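Local structure of folylpolyglutamate synthase (FolC) (Helicobacter pylori, 6K8C) at residues V98-Q111 / F122-K134. The protein probably adds glutamate to dihydropteroate and then further glutamates to reduced folates at the expense of ATP, making dihydrofolate and folylpolyglutamates. Sequence-based numbering, arbitrary orientation.
Sequences VGESVLENAHQQLQ and FEYATLLAVMLAK
Helices 100-110 and 122-132 cross at 110° with their axes 9.6 Å apart, and the CA atoms come nearest at Ala106 and Met131. Ala106 points its CB at the second helix, 4.1 Å from Met131 CB, and also touches Leu128 CD2 and Leu132 CD2. Knobs-into-holes packing runs both ways: Leu110 sits among Tyr124, Leu127, Leu128 and Met131, while Leu128 enters the hole formed by Leu103, Ala106, His107 and Leu110. The two knobs also touch each other, Leu110 CD1 to Leu128 CD2 at 3.7 Å, and the other branch of Leu110, CD2, rests on Met131 CG. Bent at both chi2 and chi3, the Met131 chain curls so that CE ends against the Gln109 side chain. Toward the N-terminal end of helix 100-110, the fork of Leu132 reaches Leu103 CD1 through CD1 and Val102 CG1 through CD2 (3.6 Å). A single hydrogen bond joins the segments: His107 ND1 and Tyr124 OH lie 2.7 Å apart, the bond somewhat bent, with the rings rim to rim and their planes at 85°. The His107 ring is held at two edge atoms, since NE2 bonds Asn10 O, and Phe15 packs against both rings. This helical pair belongs to the Mur ligase middle domain; Leu103 and Leu132 also touch Phe91 of strand 91-93, Leu132 reaches Leu77 of strand 76-79, and Met131 meets Phe38 of helix 28-41.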
# COMPACT_ATOMS: atom_id res chain seq x y z
N VAL A 98 -3.09 6.42 13.38
CA VAL A 98 -2.55 7.28 14.43
C VAL A 98 -3.46 8.49 14.64
O VAL A 98 -4.06 9.03 13.70
CB VAL A 98 -1.11 7.71 14.09
CG1 VAL A 98 -1.09 8.68 12.90
CG2 VAL A 98 -0.44 8.33 15.31
N GLY A 99 -3.59 8.90 15.90
CA GLY A 99 -4.38 10.08 16.20
C GLY A 99 -3.67 11.35 15.76
O GLY A 99 -2.44 11.44 15.75
N GLU A 100 -4.48 12.35 15.39
CA GLU A 100 -3.93 13.60 14.87
C GLU A 100 -2.98 14.26 15.86
O GLU A 100 -1.93 14.78 15.47
CB GLU A 100 -5.06 14.55 14.51
CG GLU A 100 -5.91 14.12 13.34
CD GLU A 100 -6.65 15.28 12.71
OE1 GLU A 100 -7.09 15.15 11.54
OE2 GLU A 100 -6.78 16.33 13.37
N SER A 101 -3.33 14.26 17.14
CA SER A 101 -2.50 14.96 18.12
C SER A 101 -1.19 14.22 18.37
O SER A 101 -0.16 14.86 18.61
CB SER A 101 -3.27 15.17 19.42
OG SER A 101 -4.08 14.04 19.71
N VAL A 102 -1.22 12.89 18.31
CA VAL A 102 0.02 12.11 18.45
C VAL A 102 0.95 12.40 17.28
O VAL A 102 2.17 12.54 17.46
CB VAL A 102 -0.31 10.61 18.55
CG1 VAL A 102 0.96 9.78 18.55
CG2 VAL A 102 -1.14 10.33 19.80
N LEU A 103 0.40 12.48 16.07
CA LEU A 103 1.21 12.78 14.89
C LEU A 103 1.75 14.21 14.94
O LEU A 103 2.93 14.45 14.62
CB LEU A 103 0.39 12.56 13.63
CG LEU A 103 1.05 12.80 12.28
CD1 LEU A 103 2.33 11.98 12.13
CD2 LEU A 103 0.08 12.48 11.16
N GLU A 104 0.92 15.17 15.33
CA GLU A 104 1.38 16.56 15.42
C GLU A 104 2.48 16.70 16.47
O GLU A 104 3.42 17.49 16.28
CB GLU A 104 0.20 17.48 15.73
CG GLU A 104 0.59 18.92 16.04
CD GLU A 104 1.15 19.66 14.83
OE1 GLU A 104 0.91 19.23 13.69
OE2 GLU A 104 1.83 20.69 15.04
N ASN A 105 2.39 15.93 17.55
CA ASN A 105 3.42 15.99 18.59
C ASN A 105 4.76 15.47 18.08
O ASN A 105 5.81 16.03 18.40
CB ASN A 105 2.96 15.21 19.82
CG ASN A 105 4.07 15.04 20.84
OD1 ASN A 105 4.67 13.97 20.93
ND2 ASN A 105 4.35 16.09 21.60
N ALA A 106 4.75 14.39 17.30
CA ALA A 106 5.99 13.90 16.71
C ALA A 106 6.59 14.94 15.77
O ALA A 106 7.80 15.16 15.75
CB ALA A 106 5.75 12.58 15.98
N HIS A 107 5.74 15.57 14.96
CA HIS A 107 6.20 16.64 14.08
C HIS A 107 6.81 17.79 14.88
O HIS A 107 7.86 18.32 14.51
CB HIS A 107 5.05 17.13 13.22
CG HIS A 107 5.28 18.49 12.64
ND1 HIS A 107 6.19 18.73 11.63
CD2 HIS A 107 4.74 19.70 12.94
CE1 HIS A 107 6.20 20.02 11.34
NE2 HIS A 107 5.32 20.63 12.12
N GLN A 108 6.16 18.17 15.98
CA GLN A 108 6.66 19.30 16.77
C GLN A 108 8.07 19.02 17.30
O GLN A 108 8.89 19.94 17.39
CB GLN A 108 5.70 19.61 17.91
CG GLN A 108 4.52 20.49 17.52
CD GLN A 108 4.94 21.70 16.69
OE1 GLN A 108 5.91 22.38 17.01
NE2 GLN A 108 4.21 21.97 15.62
N GLN A 109 8.36 17.77 17.65
CA GLN A 109 9.70 17.43 18.11
C GLN A 109 10.71 17.45 16.97
O GLN A 109 11.87 17.84 17.16
CB GLN A 109 9.70 16.05 18.78
CG GLN A 109 8.75 15.92 19.96
CD GLN A 109 8.82 14.55 20.60
OE1 GLN A 109 7.81 13.84 20.70
NE2 GLN A 109 10.01 14.15 21.03
N LEU A 110 10.30 17.03 15.77
CA LEU A 110 11.23 16.92 14.65
C LEU A 110 11.57 18.26 14.02
O LEU A 110 12.71 18.49 13.61
CB LEU A 110 10.67 15.99 13.58
CG LEU A 110 10.65 14.49 13.84
CD1 LEU A 110 10.02 13.78 12.64
CD2 LEU A 110 12.06 13.99 14.08
N GLN A 111 10.57 19.14 13.89
CA GLN A 111 10.69 20.28 12.98
C GLN A 111 11.80 21.25 13.36
O GLN A 111 12.26 22.01 12.50
CB GLN A 111 9.35 21.02 12.90
CG GLN A 111 8.77 21.40 14.25
CD GLN A 111 9.39 22.66 14.82
OE1 GLN A 111 9.79 23.56 14.08
NE2 GLN A 111 9.49 22.73 16.15
N PHE A 122 8.59 12.37 1.42
CA PHE A 122 8.57 10.99 1.87
C PHE A 122 9.63 10.72 2.93
O PHE A 122 9.41 9.92 3.84
CB PHE A 122 8.75 10.03 0.69
CG PHE A 122 8.65 8.58 1.08
CD1 PHE A 122 7.44 8.02 1.45
CD2 PHE A 122 9.78 7.77 1.10
CE1 PHE A 122 7.35 6.69 1.82
CE2 PHE A 122 9.70 6.44 1.46
CZ PHE A 122 8.48 5.90 1.82
N GLU A 123 10.79 11.39 2.84
CA GLU A 123 11.81 11.24 3.87
C GLU A 123 11.30 11.73 5.22
O GLU A 123 11.61 11.12 6.26
CB GLU A 123 13.09 11.98 3.46
CG GLU A 123 13.83 11.28 2.31
CD GLU A 123 14.89 12.14 1.66
OE1 GLU A 123 15.02 13.32 2.03
OE2 GLU A 123 15.60 11.62 0.78
N TYR A 124 10.53 12.81 5.24
CA TYR A 124 9.97 13.30 6.50
C TYR A 124 8.92 12.33 7.05
O TYR A 124 8.85 12.11 8.27
CB TYR A 124 9.36 14.69 6.32
CG TYR A 124 9.12 15.39 7.63
CD1 TYR A 124 10.17 15.68 8.49
CD2 TYR A 124 7.83 15.74 8.03
CE1 TYR A 124 9.95 16.32 9.70
CE2 TYR A 124 7.61 16.38 9.23
CZ TYR A 124 8.67 16.66 10.06
OH TYR A 124 8.45 17.29 11.26
N ALA A 125 8.08 11.77 6.17
CA ALA A 125 7.13 10.75 6.61
C ALA A 125 7.85 9.57 7.26
O ALA A 125 7.38 9.03 8.27
CB ALA A 125 6.29 10.27 5.42
N THR A 126 9.00 9.18 6.70
CA THR A 126 9.78 8.09 7.27
C THR A 126 10.25 8.42 8.68
O THR A 126 10.14 7.58 9.59
CB THR A 126 10.98 7.77 6.36
OG1 THR A 126 10.50 7.39 5.06
CG2 THR A 126 11.82 6.63 6.93
N LEU A 127 10.77 9.63 8.90
CA LEU A 127 11.19 10.01 10.24
C LEU A 127 10.01 10.06 11.20
O LEU A 127 10.14 9.67 12.36
CB LEU A 127 11.90 11.38 10.22
CG LEU A 127 13.25 11.47 9.50
CD1 LEU A 127 13.86 12.85 9.75
CD2 LEU A 127 14.21 10.37 9.95
N LEU A 128 8.86 10.54 10.72
CA LEU A 128 7.67 10.54 11.56
C LEU A 128 7.29 9.12 11.98
O LEU A 128 6.91 8.88 13.14
CB LEU A 128 6.50 11.20 10.83
CG LEU A 128 6.53 12.73 10.70
CD1 LEU A 128 5.43 13.19 9.76
CD2 LEU A 128 6.38 13.39 12.07
N ALA A 129 7.41 8.16 11.06
CA ALA A 129 7.12 6.77 11.40
C ALA A 129 8.06 6.26 12.49
O ALA A 129 7.63 5.61 13.45
CB ALA A 129 7.21 5.88 10.15
N VAL A 130 9.36 6.55 12.36
CA VAL A 130 10.32 6.11 13.37
C VAL A 130 10.03 6.76 14.71
O VAL A 130 10.13 6.11 15.76
CB VAL A 130 11.76 6.39 12.90
CG1 VAL A 130 12.77 5.91 13.96
CG2 VAL A 130 12.03 5.73 11.56
N MET A 131 9.68 8.05 14.70
CA MET A 131 9.34 8.73 15.95
C MET A 131 8.12 8.09 16.60
O MET A 131 8.10 7.84 17.81
CB MET A 131 9.08 10.22 15.69
CG MET A 131 10.34 11.07 15.58
SD MET A 131 11.24 11.22 17.14
CE MET A 131 10.03 12.09 18.13
N LEU A 132 7.09 7.81 15.80
CA LEU A 132 5.88 7.21 16.32
C LEU A 132 6.09 5.79 16.83
O LEU A 132 5.33 5.34 17.69
CB LEU A 132 4.79 7.21 15.25
CG LEU A 132 4.26 8.58 14.85
CD1 LEU A 132 3.36 8.46 13.63
CD2 LEU A 132 3.50 9.21 16.01
N ALA A 133 7.11 5.09 16.33
CA ALA A 133 7.36 3.70 16.68
C ALA A 133 8.43 3.55 17.76
O ALA A 133 8.92 2.44 17.97
CB ALA A 133 7.76 2.90 15.44
N LYS A 134 8.78 4.64 18.45
CA LYS A 134 9.86 4.63 19.43
C LYS A 134 9.73 3.49 20.43
O LYS A 134 10.72 2.84 20.79
CB LYS A 134 9.88 5.98 20.17
CG LYS A 134 10.93 6.09 21.27
CD LYS A 134 10.62 7.28 22.17
CE LYS A 134 11.89 7.95 22.67
NZ LYS A 134 12.83 6.97 23.27